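Local coordinates for cellulosome protein dockerin type I (Clostridium thermocellum, PDB 2WZ8), which probably binds plant cell-wall polysaccharide as a family 35 carbohydrate-binding module of a cellulosomal protein, with calcium held in its beta-sandwich fold, at residues 9-17 / 32-40; 83-91 / 135-143. All blocks are in the same frame, centred on the assembly; numbering follows the deposited sequence. Where two conformers were deposited one is given.

Contact 1 (9-17 / 32-40); sequences NVYEAEDPA and ASGGQYVGW. With CA (calcium ion), chain B.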
ATOM      1  N   ASN A   9       2.196  13.992  -5.848  1.00 27.21           N
ATOM      2  CA  ASN A   9       2.277  12.864  -6.826  1.00 24.82           C
ATOM      3  C   ASN A   9       1.264  11.715  -6.470  1.00 22.46           C
ATOM      4  O   ASN A   9       0.979  11.459  -5.311  1.00 20.33           O
ATOM      5  CB  ASN A   9       3.742  12.355  -6.925  1.00 25.68           C
ATOM      6  CG  ASN A   9       4.645  13.225  -7.855  1.00 27.07           C
ATOM      7  OD1 ASN A   9       4.281  13.469  -8.995  1.00 30.06           O
ATOM      8  ND2 ASN A   9       5.836  13.651  -7.371  1.00 28.26           N
ATOM      9  N   VAL A  10       0.679  11.083  -7.480  1.00 19.69           N
ATOM     10  CA  VAL A  10      -0.122   9.836  -7.346  1.00 18.53           C
ATOM     11  C   VAL A  10       0.575   8.687  -8.033  1.00 15.31           C
ATOM     12  O   VAL A  10       1.115   8.841  -9.123  1.00 15.19           O
ATOM     13  CB  VAL A  10      -1.520   9.996  -7.942  1.00 19.67           C
ATOM     14  CG1 VAL A  10      -2.313   8.714  -7.876  1.00 22.01           C
ATOM     15  CG2 VAL A  10      -2.246  11.201  -7.246  1.00 22.33           C
ATOM     16  N   TYR A  11       0.566   7.534  -7.368  1.00 11.91           N
ATOM     17  CA  TYR A  11       1.195   6.311  -7.863  1.00 10.93           C
ATOM     18  C   TYR A  11       0.232   5.133  -7.746  1.00 10.58           C
ATOM     19  O   TYR A  11      -0.215   4.757  -6.656  1.00 10.82           O
ATOM     20  CB  TYR A  11       2.472   5.987  -7.079  1.00 11.35           C
ATOM     21  CG  TYR A  11       3.438   7.154  -7.023  1.00 12.38           C
ATOM     22  CD1 TYR A  11       4.399   7.319  -8.001  1.00 14.91           C
ATOM     23  CD2 TYR A  11       3.338   8.122  -6.036  1.00 13.80           C
ATOM     24  CE1 TYR A  11       5.283   8.411  -7.974  1.00 16.36           C
ATOM     25  CE2 TYR A  11       4.209   9.225  -6.014  1.00 14.71           C
ATOM     26  CZ  TYR A  11       5.185   9.340  -6.968  1.00 14.37           C
ATOM     27  OH  TYR A  11       6.033  10.440  -6.943  1.00 17.37           O
ATOM     28  N   GLU A  12      -0.049   4.539  -8.897  1.00 10.05           N
ATOM     29  CA  GLU A  12      -0.880   3.337  -8.928  1.00  9.79           C
ATOM     30  C   GLU A  12      -0.100   2.169  -8.366  1.00  9.46           C
ATOM     31  O   GLU A  12       1.089   2.004  -8.656  1.00 10.27           O
ATOM     32  CB  GLU A  12      -1.338   3.024 -10.344  1.00 10.27           C
ATOM     33  CG  GLU A  12      -2.289   4.054 -10.898  1.00 11.37           C
ATOM     34  CD  GLU A  12      -3.707   4.067 -10.286  1.00 12.63           C
ATOM     35  OE1 GLU A  12      -4.062   3.152  -9.498  1.00 11.99           O
ATOM     36  OE2 GLU A  12      -4.468   5.036 -10.625  1.00 16.38           O
ATOM     37  N   ALA A  13      -0.765   1.313  -7.599  1.00  9.51           N
ATOM     38  CA  ALA A  13      -0.099   0.135  -7.056  1.00  9.26           C
ATOM     39  C   ALA A  13       0.466  -0.760  -8.191  1.00  9.01           C
ATOM     40  O   ALA A  13       1.537  -1.349  -8.103  1.00 11.02           O
ATOM     41  CB  ALA A  13      -1.075  -0.640  -6.191  1.00  9.49           C
ATOM     42  N   GLU A  14      -0.308  -0.857  -9.264  1.00  9.25           N
ATOM     43  CA  GLU A  14       0.002  -1.694 -10.428  1.00 10.66           C
ATOM     44  C   GLU A  14       0.988  -1.067 -11.410  1.00 11.42           C
ATOM     45  O   GLU A  14       1.315  -1.654 -12.431  1.00 13.12           O
ATOM     46  CB  GLU A  14      -1.273  -2.036 -11.196  1.00 11.02           C
ATOM     47  CG  GLU A  14      -1.990  -0.815 -11.826  1.00 12.37           C
ATOM     48  CD  GLU A  14      -3.018  -0.117 -10.936  1.00 11.50           C
ATOM     49  OE1 GLU A  14      -2.954  -0.256  -9.678  1.00 11.05           O
ATOM     50  OE2 GLU A  14      -3.897   0.579 -11.476  1.00 12.10           O
ATOM     51  N   ASP A  15       1.438   0.143 -11.106  1.00 11.12           N
ATOM     52  CA  ASP A  15       2.414   0.830 -11.973  1.00 12.76           C
ATOM     53  C   ASP A  15       3.544  -0.144 -12.312  1.00 12.40           C
ATOM     54  O   ASP A  15       4.088  -0.793 -11.421  1.00 12.44           O
ATOM     55  CB  ASP A  15       2.979   2.045 -11.235  1.00 12.64           C
ATOM     56  CG  ASP A  15       3.886   2.930 -12.072  1.00 14.51           C
ATOM     57  OD1 ASP A  15       4.624   2.450 -12.919  1.00 18.98           O
ATOM     58  OD2 ASP A  15       3.895   4.130 -11.797  1.00 18.94           O
ATOM     59  N   PRO A  16       3.926  -0.246 -13.594  1.00 13.42           N
ATOM     60  CA  PRO A  16       4.935  -1.265 -13.940  1.00 13.55           C
ATOM     61  C   PRO A  16       6.344  -0.945 -13.447  1.00 13.09           C
ATOM     62  O   PRO A  16       7.237  -1.794 -13.478  1.00 13.45           O
ATOM     63  CB  PRO A  16       4.837  -1.326 -15.467  1.00 14.41           C
ATOM     64  CG  PRO A  16       4.384  -0.012 -15.842  1.00 14.47           C
ATOM     65  CD  PRO A  16       3.355   0.355 -14.811  1.00 14.88           C
ATOM     66  N   ALA A  17       6.522   0.260 -12.919  1.00 12.36           N
ATOM     67  CA  ALA A  17       7.789   0.637 -12.271  1.00 12.60           C
ATOM     68  C   ALA A  17       7.980  -0.020 -10.909  1.00 12.70           C
ATOM     69  O   ALA A  17       9.077  -0.114 -10.398  1.00 14.71           O
ATOM     70  CB  ALA A  17       7.868   2.146 -12.107  1.00 13.95           C
ATOM     71  N   ALA A  32     -11.587  -0.165  -9.394  1.00 12.63           N
ATOM     72  CA  ALA A  32     -10.311   0.413  -8.916  1.00 12.43           C
ATOM     73  C   ALA A  32      -9.787   1.503  -9.816  1.00 12.62           C
ATOM     74  O   ALA A  32     -10.015   1.505 -11.032  1.00 13.70           O
ATOM     75  CB  ALA A  32      -9.246  -0.715  -8.761  1.00 12.06           C
ATOM     76  N   SER A  33      -9.045   2.431  -9.226  1.00 11.85           N
ATOM     77  CA  SER A  33      -8.314   3.426 -10.010  1.00 12.53           C
ATOM     78  C   SER A  33      -7.389   2.761 -11.005  1.00 11.34           C
ATOM     79  O   SER A  33      -6.622   1.849 -10.678  1.00 11.85           O
ATOM     80  CB  SER A  33      -7.549   4.370  -9.088  1.00 12.65           C
ATOM     81  OG  SER A  33      -6.911   5.411  -9.776  1.00 13.18           O
ATOM     82  N   GLY A  34      -7.519   3.181 -12.257  1.00 13.02           N
ATOM     83  CA  GLY A  34      -6.703   2.616 -13.319  1.00 13.43           C
ATOM     84  C   GLY A  34      -7.129   1.235 -13.783  1.00 13.46           C
ATOM     85  O   GLY A  34      -6.506   0.633 -14.682  1.00 16.56           O
ATOM     86  N   GLY A  35      -8.193   0.741 -13.172  1.00 13.93           N
ATOM     87  CA  GLY A  35      -8.749  -0.568 -13.458  1.00 14.36           C
ATOM     88  C   GLY A  35      -7.977  -1.761 -12.933  1.00 14.42           C
ATOM     89  O   GLY A  35      -8.271  -2.912 -13.250  1.00 14.76           O
ATOM     90  N   GLN A  36      -7.049  -1.488 -12.043  1.00 13.27           N
ATOM     91  CA  GLN A  36      -6.262  -2.564 -11.419  1.00 12.38           C
ATOM     92  C   GLN A  36      -5.908  -2.207  -9.982  1.00  9.89           C
ATOM     93  O   GLN A  36      -5.910  -1.022  -9.579  1.00 10.40           O
ATOM     94  CB  GLN A  36      -4.933  -2.806 -12.171  1.00 12.72           C
ATOM     95  CG  GLN A  36      -5.030  -3.314 -13.599  1.00 16.59           C
ATOM     96  CD  GLN A  36      -3.612  -3.522 -14.155  1.00 20.26           C
ATOM     97  OE1 GLN A  36      -2.978  -4.502 -13.847  1.00 26.54           O
ATOM     98  NE2 GLN A  36      -3.127  -2.590 -14.930  1.00 26.74           N
ATOM     99  N   TYR A  37      -5.497  -3.242  -9.262  1.00 10.02           N
ATOM    100  CA  TYR A  37      -4.993  -3.156  -7.869  1.00  9.48           C
ATOM    101  C   TYR A  37      -3.957  -4.234  -7.677  1.00  9.36           C
ATOM    102  O   TYR A  37      -3.716  -5.062  -8.578  1.00 10.61           O
ATOM    103  CB  TYR A  37      -6.107  -3.261  -6.836  1.00  9.44           C
ATOM    104  CG  TYR A  37      -6.702  -4.635  -6.806  1.00  9.30           C
ATOM    105  CD1 TYR A  37      -6.250  -5.590  -5.906  1.00 10.56           C
ATOM    106  CD2 TYR A  37      -7.696  -4.996  -7.707  1.00 12.96           C
ATOM    107  CE1 TYR A  37      -6.730  -6.867  -5.920  1.00 11.29           C
ATOM    108  CE2 TYR A  37      -8.205  -6.306  -7.709  1.00 12.80           C
ATOM    109  CZ  TYR A  37      -7.730  -7.210  -6.809  1.00 11.96           C
ATOM    110  OH  TYR A  37      -8.210  -8.505  -6.789  1.00 16.27           O
ATOM    111  N   VAL A  38      -3.296  -4.210  -6.520  1.00  9.37           N
ATOM    112  CA  VAL A  38      -2.360  -5.281  -6.144  1.00  9.68           C
ATOM    113  C   VAL A  38      -2.917  -6.020  -4.948  1.00 10.38           C
ATOM    114  O   VAL A  38      -3.287  -5.432  -3.963  1.00 10.14           O
ATOM    115  CB  VAL A  38      -0.927  -4.748  -5.913  1.00  9.75           C
ATOM    116  CG1 VAL A  38      -0.034  -5.853  -5.374  1.00 10.28           C
ATOM    117  CG2 VAL A  38      -0.375  -4.239  -7.193  1.00 11.13           C
ATOM    118  N   GLY A  39      -3.003  -7.344  -5.085  1.00 10.58           N
ATOM    119  CA  GLY A  39      -3.523  -8.239  -4.055  1.00 11.47           C
ATOM    120  C   GLY A  39      -2.461  -9.207  -3.585  1.00 10.43           C
ATOM    121  O   GLY A  39      -1.355  -9.266  -4.114  1.00 11.31           O
ATOM    122  N   TRP A  40      -2.885 -10.017  -2.642  1.00 10.72           N
ATOM    123  CA  TRP A  40      -2.104 -11.106  -2.028  1.00 10.40           C
ATOM    124  C   TRP A  40      -0.789 -10.593  -1.457  1.00 11.35           C
ATOM    125  O   TRP A  40       0.263 -11.218  -1.553  1.00 11.69           O
ATOM    126  CB  TRP A  40      -1.932 -12.273  -2.994  1.00 11.44           C
ATOM    127  CG  TRP A  40      -3.273 -12.809  -3.307  1.00 11.11           C
ATOM    128  CD1 TRP A  40      -4.057 -12.503  -4.394  1.00 12.85           C
ATOM    129  CD2 TRP A  40      -4.095 -13.625  -2.460  1.00 13.88           C
ATOM    130  NE1 TRP A  40      -5.289 -13.104  -4.280  1.00 13.64           N
ATOM    131  CE2 TRP A  40      -5.340 -13.797  -3.109  1.00 14.22           C
ATOM    132  CE3 TRP A  40      -3.905 -14.210  -1.216  1.00 15.42           C
ATOM    133  CZ2 TRP A  40      -6.381 -14.529  -2.553  1.00 15.44           C
ATOM    134  CZ3 TRP A  40      -4.933 -14.957  -0.668  1.00 16.49           C
ATOM    135  CH2 TRP A  40      -6.153 -15.114  -1.348  1.00 17.43           C
TER
HETATM  136 CA    CA B1149      -4.982   1.075  -9.218  1.00 10.14          CA
HETATM  137  O   HOH W   1       0.073  -2.509 -14.893  1.00 32.89           O
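The calcium site of this carbohydrate-binding module is built where Glu-12 and Glu-14 meet the loop and strand carrying Ser-33 and Gln-36. Glu-14 grips the ion with both carboxylate oxygens, OE1 and OE2 each 2.5 Å from the calcium, whereas Glu-12 gives it OE1 alone, at 2.3 Å. The 32-40 segment contributes main-chain oxygens, Ser-33 O and Gln-36 O; Asp-142 on strand 140-147 completes the seven protein oxygens with its O and OD1. The second oxygen of Glu-12 is not idle: Ser-33 OG donates to Glu-12 OE2 over 2.6 Å and meets the syn lone pair of that oxygen, fixing the rotation of a carboxylate whose other oxygen is on the metal. In the beta-sandwich typical of these modules, Glu-12 ends edge strand 9-12 and opens a type I turn closed by Asp-15 N on Glu-12 O, which brings Glu-14 round to the same ion. Glu-14 has CG between its backbone N and carbonyl carbon (chi1 64°) and its chain bends at chi2, lying across Gln-36 with CD 3.5 Å from Gln-36 CB and the carboxylate and amide planes 49° apart. A water joins Glu-14 O to Gln-36 NE2 on the side of this crossing away from the calcium. Away from the ion the contact turns apolar: Val-38 CG2 packs 3.8 Å from Ala-13 CB, and Leu-49 and Phe-51 also touch that alanine.

Contact 2 (83-91 / 135-143); sequences VVDRYCSIS and GSYAPNIDK. With CA (calcium ion), chain B.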
ATOM      1  N   VAL A  83     -16.651  -8.007  10.916  1.00 25.07           N
ATOM      2  CA  VAL A  83     -15.553  -7.438  10.112  1.00 24.28           C
ATOM      3  C   VAL A  83     -14.318  -7.185  10.950  1.00 23.21           C
ATOM      4  O   VAL A  83     -14.394  -6.923  12.155  1.00 24.76           O
ATOM      5  CB  VAL A  83     -15.957  -6.144   9.422  1.00 24.88           C
ATOM      6  CG1 VAL A  83     -17.192  -6.348   8.561  1.00 26.02           C
ATOM      7  CG2 VAL A  83     -16.143  -5.026  10.446  1.00 25.64           C
ATOM      8  N   VAL A  84     -13.163  -7.292  10.290  1.00 20.96           N
ATOM      9  CA  VAL A  84     -11.898  -7.052  10.950  1.00 20.14           C
ATOM     10  C   VAL A  84     -10.969  -6.163  10.145  1.00 18.30           C
ATOM     11  O   VAL A  84     -11.086  -6.025   8.941  1.00 16.79           O
ATOM     12  CB  VAL A  84     -11.167  -8.332  11.293  1.00 21.24           C
ATOM     13  CG1 VAL A  84     -11.999  -9.148  12.311  1.00 22.80           C
ATOM     14  CG2 VAL A  84     -10.841  -9.128  10.040  1.00 20.74           C
ATOM     15  N   ASP A  85     -10.046  -5.577  10.876  1.00 17.29           N
ATOM     16  CA  ASP A  85      -9.003  -4.749  10.319  1.00 16.01           C
ATOM     17  C   ASP A  85      -7.990  -5.696   9.691  1.00 15.26           C
ATOM     18  O   ASP A  85      -7.840  -6.850  10.102  1.00 18.18           O
ATOM     19  CB  ASP A  85      -8.321  -3.924  11.411  1.00 16.61           C
ATOM     20  CG  ASP A  85      -9.142  -2.737  11.917  1.00 20.19           C
ATOM     21  OD1 ASP A  85     -10.282  -2.480  11.482  1.00 19.17           O
ATOM     22  OD2 ASP A  85      -8.576  -2.019  12.793  1.00 24.99           O
ATOM     23  N   ARG A  86      -7.284  -5.199   8.690  1.00 13.83           N
ATOM     24  CA  ARG A  86      -6.091  -5.847   8.138  1.00 13.31           C
ATOM     25  C   ARG A  86      -4.877  -5.004   8.452  1.00 13.70           C
ATOM     26  O   ARG A  86      -4.849  -3.790   8.236  1.00 14.78           O
ATOM     27  CB  ARG A  86      -6.216  -6.034   6.627  1.00 12.78           C
ATOM     28  CG  ARG A  86      -6.937  -7.293   6.234  1.00 13.00           C
ATOM     29  CD  ARG A  86      -6.882  -7.606   4.763  1.00 12.27           C
ATOM     30  NE  ARG A  86      -7.241  -8.993   4.480  1.00 13.36           N
ATOM     31  CZ  ARG A  86      -6.988  -9.638   3.346  1.00 13.80           C
ATOM     32  NH1 ARG A  86      -6.390  -9.021   2.343  1.00 15.73           N
ATOM     33  NH2 ARG A  86      -7.393 -10.904   3.212  1.00 15.91           N
ATOM     34  N   TYR A  87      -3.866  -5.681   8.961  1.00 12.60           N
ATOM     35  CA  TYR A  87      -2.593  -5.030   9.314  1.00 13.43           C
ATOM     36  C   TYR A  87      -1.669  -4.993   8.121  1.00 12.15           C
ATOM     37  O   TYR A  87      -1.578  -5.923   7.357  1.00 12.05           O
ATOM     38  CB  TYR A  87      -1.938  -5.806  10.457  1.00 14.08           C
ATOM     39  CG  TYR A  87      -0.637  -5.224  10.988  1.00 15.81           C
ATOM     40  CD1 TYR A  87      -0.643  -4.231  11.951  1.00 16.50           C
ATOM     41  CD2 TYR A  87       0.578  -5.671  10.528  1.00 18.03           C
ATOM     42  CE1 TYR A  87       0.506  -3.722  12.455  1.00 17.26           C
ATOM     43  CE2 TYR A  87       1.776  -5.136  11.032  1.00 18.90           C
ATOM     44  CZ  TYR A  87       1.719  -4.159  11.987  1.00 18.33           C
ATOM     45  OH  TYR A  87       2.888  -3.639  12.503  1.00 20.85           O
ATOM     46  N   CYS A  88      -0.949  -3.901   8.010  1.00 12.14           N
ATOM     47  CA  CYS A  88       0.156  -3.790   7.085  1.00 12.66           C
ATOM     48  C   CYS A  88       1.373  -3.133   7.691  1.00 12.22           C
ATOM     49  O   CYS A  88       1.241  -2.166   8.416  1.00 13.80           O
ATOM     50  CB  CYS A  88      -0.276  -3.022   5.831  1.00 14.63           C
ATOM     51  SG  CYS A  88       0.796  -3.170   4.405  1.00 18.46           S
ATOM     52  N   SER A  89       2.544  -3.659   7.341  1.00 11.94           N
ATOM     53  CA  SER A  89       3.829  -3.042   7.658  1.00 12.26           C
ATOM     54  C   SER A  89       4.202  -2.135   6.497  1.00 11.92           C
ATOM     55  O   SER A  89       4.104  -2.512   5.331  1.00 12.90           O
ATOM     56  CB  SER A  89       4.937  -4.126   7.797  1.00 12.50           C
ATOM     57  OG  SER A  89       4.669  -5.008   8.880  1.00 15.33           O
ATOM     58  N   ILE A  90       4.686  -0.947   6.824  1.00 12.01           N
ATOM     59  CA  ILE A  90       5.149   0.025   5.803  1.00 12.79           C
ATOM     60  C   ILE A  90       6.585   0.403   6.117  1.00 12.16           C
ATOM     61  O   ILE A  90       6.873   0.908   7.211  1.00 13.71           O
ATOM     62  CB  ILE A  90       4.218   1.270   5.823  1.00 13.81           C
ATOM     63  CG1 ILE A  90       2.750   0.791   5.568  1.00 17.08           C
ATOM     64  CG2 ILE A  90       4.729   2.351   4.874  1.00 15.71           C
ATOM     65  CD1 ILE A  90       1.670   1.805   5.780  1.00 22.04           C
ATOM     66  N   SER A  91       7.475   0.170   5.157  1.00 11.52           N
ATOM     67  CA  SER A  91       8.891   0.510   5.263  1.00 12.00           C
ATOM     68  C   SER A  91       9.266   1.494   4.218  1.00 12.42           C
ATOM     69  O   SER A  91       9.102   1.260   3.055  1.00 12.93           O
ATOM     70  CB  SER A  91       9.719  -0.767   5.098  1.00 12.33           C
ATOM     71  OG  SER A  91      11.109  -0.512   4.963  1.00 13.56           O
ATOM     72  N   GLY A 135      -0.347 -16.303   7.340  1.00 24.38           N
ATOM     73  CA  GLY A 135      -1.824 -16.282   7.334  1.00 23.88           C
ATOM     74  C   GLY A 135      -2.476 -14.908   7.485  1.00 22.98           C
ATOM     75  O   GLY A 135      -3.698 -14.791   7.518  1.00 24.64           O
ATOM     76  N   SER A 136      -1.637 -13.884   7.598  1.00 20.81           N
ATOM     77  CA  SER A 136      -2.077 -12.490   7.799  0.50 19.56           C
ATOM     78  C   SER A 136      -1.788 -11.669   6.555  1.00 17.72           C
ATOM     79  O   SER A 136      -0.669 -11.680   6.032  1.00 17.47           O
ATOM     80  CB  SER A 136      -1.355 -11.877   9.003  0.50 19.68           C
ATOM     81  OG  SER A 136      -2.010 -10.734   9.521  0.50 19.89           O
ATOM     82  N   TYR A 137      -2.803 -10.947   6.089  1.00 16.47           N
ATOM     83  CA  TYR A 137      -2.690 -10.168   4.851  1.00 13.90           C
ATOM     84  C   TYR A 137      -2.928  -8.687   5.076  1.00 13.73           C
ATOM     85  O   TYR A 137      -3.773  -8.264   5.889  1.00 14.01           O
ATOM     86  CB  TYR A 137      -3.672 -10.653   3.778  1.00 14.57           C
ATOM     87  CG  TYR A 137      -3.361 -12.051   3.283  1.00 15.18           C
ATOM     88  CD1 TYR A 137      -2.471 -12.252   2.232  1.00 16.11           C
ATOM     89  CD2 TYR A 137      -3.910 -13.155   3.901  1.00 17.72           C
ATOM     90  CE1 TYR A 137      -2.174 -13.521   1.801  1.00 17.20           C
ATOM     91  CE2 TYR A 137      -3.617 -14.437   3.468  1.00 18.64           C
ATOM     92  CZ  TYR A 137      -2.733 -14.599   2.430  1.00 17.90           C
ATOM     93  OH  TYR A 137      -2.464 -15.870   1.989  1.00 21.44           O
ATOM     94  N   ALA A 138      -2.172  -7.908   4.323  1.00 13.09           N
ATOM     95  CA  ALA A 138      -2.464  -6.478   4.128  1.00 11.98           C
ATOM     96  C   ALA A 138      -3.744  -6.285   3.319  1.00 11.20           C
ATOM     97  O   ALA A 138      -4.182  -7.195   2.638  1.00 11.59           O
ATOM     98  CB  ALA A 138      -1.294  -5.778   3.399  1.00 12.35           C
ATOM     99  N   PRO A 139      -4.358  -5.109   3.412  1.00 11.35           N
ATOM    100  CA  PRO A 139      -5.422  -4.838   2.455  1.00 10.41           C
ATOM    101  C   PRO A 139      -4.890  -4.904   1.023  1.00 10.80           C
ATOM    102  O   PRO A 139      -3.679  -4.780   0.772  1.00 11.49           O
ATOM    103  CB  PRO A 139      -5.824  -3.404   2.770  1.00 10.92           C
ATOM    104  CG  PRO A 139      -4.619  -2.801   3.350  1.00 12.99           C
ATOM    105  CD  PRO A 139      -3.943  -3.886   4.117  1.00 11.34           C
ATOM    106  N   ASN A 140      -5.830  -5.040   0.097  1.00 10.03           N
ATOM    107  CA  ASN A 140      -5.524  -4.845  -1.330  1.00  9.75           C
ATOM    108  C   ASN A 140      -5.271  -3.348  -1.555  1.00  9.50           C
ATOM    109  O   ASN A 140      -6.025  -2.510  -1.074  1.00 10.74           O
ATOM    110  CB  ASN A 140      -6.669  -5.340  -2.203  1.00  9.99           C
ATOM    111  CG  ASN A 140      -6.862  -6.823  -2.141  1.00 10.66           C
ATOM    112  OD1 ASN A 140      -6.008  -7.545  -1.625  1.00 11.88           O
ATOM    113  ND2 ASN A 140      -7.966  -7.289  -2.683  1.00 13.27           N
ATOM    114  N   ILE A 141      -4.211  -3.025  -2.277  1.00  9.21           N
ATOM    115  CA  ILE A 141      -3.797  -1.637  -2.483  1.00  9.18           C
ATOM    116  C   ILE A 141      -4.073  -1.224  -3.914  1.00  8.32           C
ATOM    117  O   ILE A 141      -3.652  -1.887  -4.856  1.00  9.57           O
ATOM    118  CB  ILE A 141      -2.341  -1.391  -2.109  1.00  9.38           C
ATOM    119  CG1 ILE A 141      -2.044  -1.909  -0.689  1.00 12.35           C
ATOM    120  CG2 ILE A 141      -1.948   0.092  -2.306  1.00 10.41           C
ATOM    121  CD1 ILE A 141      -2.648  -1.174   0.391  1.00 16.47           C
ATOM    122  N   ASP A 142      -4.832  -0.142  -4.052  1.00  9.20           N
ATOM    123  CA  ASP A 142      -5.212   0.417  -5.365  1.00  8.93           C
ATOM    124  C   ASP A 142      -4.174   1.424  -5.896  1.00  8.89           C
ATOM    125  O   ASP A 142      -3.683   1.352  -7.037  1.00 10.08           O
ATOM    126  CB  ASP A 142      -6.603   1.037  -5.244  1.00  9.61           C
ATOM    127  CG  ASP A 142      -7.153   1.574  -6.545  1.00  9.52           C
ATOM    128  OD1 ASP A 142      -6.537   1.357  -7.618  1.00 10.60           O
ATOM    129  OD2 ASP A 142      -8.269   2.143  -6.488  1.00 10.96           O
ATOM    130  N   LYS A 143      -3.876   2.389  -5.049  1.00  8.97           N
ATOM    131  CA  LYS A 143      -2.942   3.484  -5.342  1.00  9.46           C
ATOM    132  C   LYS A 143      -2.580   4.195  -4.043  1.00 10.20           C
ATOM    133  O   LYS A 143      -3.205   3.984  -3.019  1.00  9.77           O
ATOM    134  CB  LYS A 143      -3.538   4.492  -6.342  1.00 10.44           C
ATOM    135  CG  LYS A 143      -4.787   5.148  -5.887  1.00 10.82           C
ATOM    136  CD  LYS A 143      -5.169   6.328  -6.775  1.00 12.14           C
ATOM    137  CE  LYS A 143      -6.523   6.897  -6.451  1.00 14.30           C
ATOM    138  NZ  LYS A 143      -6.870   8.147  -7.222  1.00 19.73           N
TER
HETATM  139 CA    CA B1149      -4.982   1.075  -9.218  1.00 10.14          CA
HETATM  140  O   HOH W   2      -4.044  -8.518   8.670  1.00 16.59           O
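Tyr-137 O takes a 2.8 Å hydrogen bond from a water that also accepts from Tyr-87 N at 2.9 Å and is bonded to Ser-136 OG, so one water bridges the start of strand 86-92 to the loop leading into strand 140-147. Arg-86 lies along that loop. Its chain is extended from CG to NE and passes Tyr-137 O, with CG 3.3 Å from that oxygen; its end lies beside the Tyr-137 side chain, pointing the same way. Tyr-137 CB sits over the centre of one guanidinium face, 3.4 Å above the plane, and the ring plane is turned 24° from that of the guanidinium. Arg-86 NH1 reaches Ala-138 O at 2.9 Å, a weak bond bent to 130° at the hydrogen, while its NE forms a salt bridge with Glu-72. Deeper in the sandwich, between its two sheets, Cys-88 SG meets Ala-138 CB at 3.5 Å and the Pro-139 ring packs near Cys-88 CB, with Phe-102 touching both Cys-88 and Pro-139. The segments are linked by a shared water, one weak direct bond, a CA-H...O contact (Ala-138 CA to Tyr-87 O) and apolar packing, and the arginine's charge is probably balanced mainly by Glu-72.

Contact 1 closes before contact 2 opens along the chain, and their centres lie about 15 Å apart. Strand 140-147 connects them: it neighbours strand 9-12 in the four-stranded sheet, and the loop before it packs on strand 86-92 of the five-stranded sheet. Contact 2 therefore spans the two sheets of the sandwich, whereas contact 1 ties the edge of one to the small sheet of strands 25-28 and 36-39. Asp-142 supplies calcium ligands beside those of contact 1, and its OD2 probably accepts from Ser-33 N; Val-38 N probably donates a hydrogen bond to Ile-141 O. The ion thus pins three separate parts of the chain together at one side of the module.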